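Local coordinates for uncharacterized protein DUF2179 (Eubacterium ventriosum, PDB 3HLU) that is of unknown function but forms the DUF2179 domain, probably GlnB-like, at the C-terminal end of a probable YitT-family membrane protein, at residues Asp23-Glu28 and Ile50-Arg55. Residues are numbered along the deposited sequence; the frame is centred on the assembly and turned at random.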
ATOM      1  N   ASP A  23      14.481  -2.665  -9.861  1.00 82.03           N
ATOM      2  CA  ASP A  23      15.532  -3.139 -10.757  1.00 84.76           C
ATOM      3  C   ASP A  23      16.254  -4.349 -10.179  1.00 85.63           C
ATOM      4  O   ASP A  23      16.454  -5.342 -10.874  1.00 86.20           O
ATOM      5  CB  ASP A  23      16.528  -2.024 -11.121  1.00 89.27           C
ATOM      6  CG  ASP A  23      15.939  -0.992 -12.110  1.00 95.15           C
ATOM      7  OD1 ASP A  23      14.854  -1.248 -12.705  1.00 91.18           O
ATOM      8  OD2 ASP A  23      16.567   0.088 -12.280  1.00 98.33           O
ATOM      9  N   ARG A  24      16.629  -4.272  -8.908  1.00 84.52           N
ATOM     10  CA  ARG A  24      17.320  -5.377  -8.257  1.00 85.39           C
ATOM     11  C   ARG A  24      16.433  -6.608  -8.118  1.00 83.87           C
ATOM     12  O   ARG A  24      16.925  -7.732  -8.051  1.00 84.96           O
ATOM     13  CB  ARG A  24      17.852  -4.959  -6.887  1.00 85.30           C
ATOM     14  CG  ARG A  24      18.932  -3.902  -6.946  1.00 89.36           C
ATOM     15  CD  ARG A  24      19.606  -3.710  -5.589  1.00 91.16           C
ATOM     16  NE  ARG A  24      20.179  -4.952  -5.067  1.00 95.41           N
ATOM     17  CZ  ARG A  24      20.736  -5.072  -3.860  1.00100.26           C
ATOM     18  NH1 ARG A  24      20.799  -4.026  -3.045  1.00102.13           N
ATOM     19  NH2 ARG A  24      21.227  -6.240  -3.461  1.00 98.96           N
HETATM   20  N   MSE A  25      15.124  -6.400  -8.066  1.00 81.55           N
HETATM   21  CA  MSE A  25      14.192  -7.516  -7.980  1.00 83.29           C
HETATM   22  C   MSE A  25      14.226  -8.302  -9.277  1.00 87.04           C
HETATM   23  O   MSE A  25      14.166  -9.538  -9.280  1.00 86.10           O
HETATM   24  CB  MSE A  25      12.774  -7.019  -7.713  1.00 80.95           C
HETATM   25  CG  MSE A  25      12.463  -6.774  -6.249  1.00 79.28           C
HETATM   26 SE   MSE A  25      10.665  -6.074  -5.993  0.63 71.73          SE
HETATM   27  CE  MSE A  25       9.671  -7.741  -5.888  1.00 76.86           C
ATOM     28  N   LEU A  26      14.322  -7.553 -10.376  1.00 87.50           N
ATOM     29  CA  LEU A  26      14.392  -8.101 -11.724  1.00 87.46           C
ATOM     30  C   LEU A  26      15.742  -8.725 -12.045  1.00 88.86           C
ATOM     31  O   LEU A  26      15.813  -9.745 -12.718  1.00 89.85           O
ATOM     32  CB  LEU A  26      14.128  -7.010 -12.760  1.00 85.83           C
ATOM     33  CG  LEU A  26      14.645  -7.420 -14.147  1.00 88.32           C
ATOM     34  CD1 LEU A  26      13.809  -8.572 -14.719  1.00 87.62           C
ATOM     35  CD2 LEU A  26      14.678  -6.247 -15.124  1.00 85.58           C
ATOM     36  N   GLN A  27      16.815  -8.091 -11.596  1.00 90.28           N
ATOM     37  CA  GLN A  27      18.139  -8.547 -11.965  1.00 90.08           C
ATOM     38  C   GLN A  27      18.511  -9.773 -11.172  1.00 91.01           C
ATOM     39  O   GLN A  27      18.944 -10.773 -11.740  1.00 96.22           O
ATOM     40  CB  GLN A  27      19.171  -7.444 -11.768  1.00 91.76           C
ATOM     41  CG  GLN A  27      19.247  -6.476 -12.952  1.00 99.08           C
ATOM     42  CD  GLN A  27      19.626  -5.057 -12.529  1.00105.43           C
ATOM     43  OE1 GLN A  27      20.063  -4.818 -11.381  1.00104.96           O
ATOM     44  NE2 GLN A  27      19.450  -4.104 -13.450  1.00102.29           N
ATOM     45  N   GLU A  28      18.312  -9.705  -9.861  1.00 86.95           N
ATOM     46  CA  GLU A  28      18.875 -10.698  -8.963  1.00 85.79           C
ATOM     47  C   GLU A  28      17.893 -11.768  -8.530  1.00 89.09           C
ATOM     48  O   GLU A  28      18.303 -12.805  -8.004  1.00 89.83           O
ATOM     49  CB  GLU A  28      19.473 -10.009  -7.746  1.00 84.86           C
ATOM     50  CG  GLU A  28      20.584  -9.061  -8.124  1.00 92.07           C
ATOM     51  CD  GLU A  28      20.797  -7.964  -7.106  1.00 96.33           C
ATOM     52  OE1 GLU A  28      20.415  -8.182  -5.933  1.00 92.92           O
ATOM     53  OE2 GLU A  28      21.345  -6.892  -7.486  1.00 97.18           O
ATOM     54  N   ILE A  50       5.142  -0.688  -6.272  1.00 79.07           N
ATOM     55  CA  ILE A  50       5.537  -1.912  -6.969  1.00 80.26           C
ATOM     56  C   ILE A  50       4.553  -3.039  -6.670  1.00 78.65           C
ATOM     57  O   ILE A  50       4.348  -3.408  -5.518  1.00 77.65           O
ATOM     58  CB  ILE A  50       6.958  -2.404  -6.576  1.00 77.92           C
ATOM     59  CG1 ILE A  50       8.009  -1.331  -6.801  1.00 75.08           C
ATOM     60  CG2 ILE A  50       7.332  -3.648  -7.350  1.00 74.45           C
ATOM     61  CD1 ILE A  50       9.341  -1.710  -6.229  1.00 74.78           C
HETATM   62  N   MSE A  51       3.950  -3.586  -7.722  1.00 83.09           N
HETATM   63  CA  MSE A  51       3.109  -4.765  -7.603  1.00 83.61           C
HETATM   64  C   MSE A  51       3.823  -6.024  -8.101  1.00 84.03           C
HETATM   65  O   MSE A  51       4.470  -6.024  -9.140  1.00 83.79           O
HETATM   66  CB  MSE A  51       1.812  -4.560  -8.363  1.00 85.74           C
HETATM   67  CG  MSE A  51       1.016  -5.825  -8.554  1.00 89.14           C
HETATM   68 SE   MSE A  51      -0.706  -5.325  -9.303  0.41110.05          SE
HETATM   69  CE  MSE A  51      -0.249  -3.521  -9.950  1.00 88.47           C
ATOM     70  N   CYS A  52       3.701  -7.106  -7.352  1.00 82.10           N
ATOM     71  CA  CYS A  52       4.382  -8.316  -7.717  1.00 81.37           C
ATOM     72  C   CYS A  52       3.661  -9.511  -7.117  1.00 85.86           C
ATOM     73  O   CYS A  52       3.396  -9.549  -5.921  1.00 86.77           O
ATOM     74  CB  CYS A  52       5.827  -8.255  -7.241  1.00 81.03           C
ATOM     75  SG  CYS A  52       6.841  -9.670  -7.740  1.00 84.69           S
ATOM     76  N   VAL A  53       3.323 -10.479  -7.963  1.00 87.96           N
ATOM     77  CA  VAL A  53       2.776 -11.741  -7.489  1.00 89.57           C
ATOM     78  C   VAL A  53       3.930 -12.695  -7.270  1.00 90.10           C
ATOM     79  O   VAL A  53       4.865 -12.740  -8.067  1.00 90.27           O
ATOM     80  CB  VAL A  53       1.795 -12.347  -8.490  1.00 90.85           C
ATOM     81  CG1 VAL A  53       0.650 -11.381  -8.762  1.00 88.89           C
ATOM     82  CG2 VAL A  53       2.520 -12.691  -9.788  1.00 98.34           C
HETATM   83  N   MSE A  54       3.869 -13.448  -6.182  1.00 94.53           N
HETATM   84  CA  MSE A  54       5.006 -14.247  -5.777  1.00 95.84           C
HETATM   85  C   MSE A  54       4.651 -15.202  -4.647  1.00 98.17           C
HETATM   86  O   MSE A  54       3.666 -15.012  -3.947  1.00 97.23           O
HETATM   87  CB  MSE A  54       6.139 -13.329  -5.333  1.00 94.03           C
HETATM   88  CG  MSE A  54       5.913 -12.722  -3.954  1.00 99.04           C
HETATM   89 SE   MSE A  54       7.294 -11.433  -3.391  1.00122.27          SE
HETATM   90  CE  MSE A  54       6.521  -9.781  -4.119  1.00 98.53           C
ATOM     91  N   ARG A  55       5.474 -16.232  -4.491  1.00100.38           N
ATOM     92  CA  ARG A  55       5.313 -17.225  -3.444  1.00102.93           C
ATOM     93  C   ARG A  55       5.948 -16.665  -2.171  1.00102.59           C
ATOM     94  O   ARG A  55       6.763 -15.741  -2.252  1.00 98.54           O
ATOM     95  CB  ARG A  55       5.986 -18.539  -3.873  1.00105.31           C
ATOM     96  CG  ARG A  55       5.943 -18.797  -5.390  1.00109.21           C
ATOM     97  CD  ARG A  55       6.383 -20.208  -5.778  1.00111.01           C
ATOM     98  NE  ARG A  55       5.251 -21.138  -5.840  1.00118.36           N
ATOM     99  CZ  ARG A  55       5.336 -22.400  -6.262  1.00121.15           C
ATOM    100  NH1 ARG A  55       4.255 -23.181  -6.283  1.00119.10           N
ATOM    101  NH2 ARG A  55       6.508 -22.890  -6.660  1.00117.53           N
TER
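Met-25, a selenomethionine on helix 18-28, packs on Ile-50, Cys-52 and Met-54 of strand 48-54; it is the one residue of Asp-23 to Glu-28 that meets Ile-50 to Arg-55, and it does so with the end of its chain. SE of Met-25 lies 4.3 Å from CG2 of Ile-50. Beyond it, CE of Met-25 lies 3.9 Å from SG of Cys-52 and, methyl to methyl, 4.1 Å from CE of Met-54. A bend at chi3 (87°) turns the Met-25 methyl off the line of the chain. Ile-50, Cys-52 and Met-54, all on one face of the strand, direct their CB atoms toward the helix. The segment axes come no closer than 11.6 Å and lie 31° from parallel, a gap that the side chain of Met-25 spans; Val-62 and Leu-65 of helix 56-67 also pack on it.

The side-chain polar bonds between residues of these segments lie within the helix. Arg-24 NH2 pairs with Glu-28 OE1 at 3.2 Å, the acceptor 4° out of the guanidinium plane and using its syn lone pair; the hydrogen bonds from Arg-24 NE to OE1 and OE2 of Glu-28 are weak.

With no hydrogen bond between the segments and all four touching residues buried, the contact consists of apolar packing of sulfur, selenium and methyl groups, part of the core between the helices and a four-stranded antiparallel sheet of ferredoxin-like strand order (2-3-1-4).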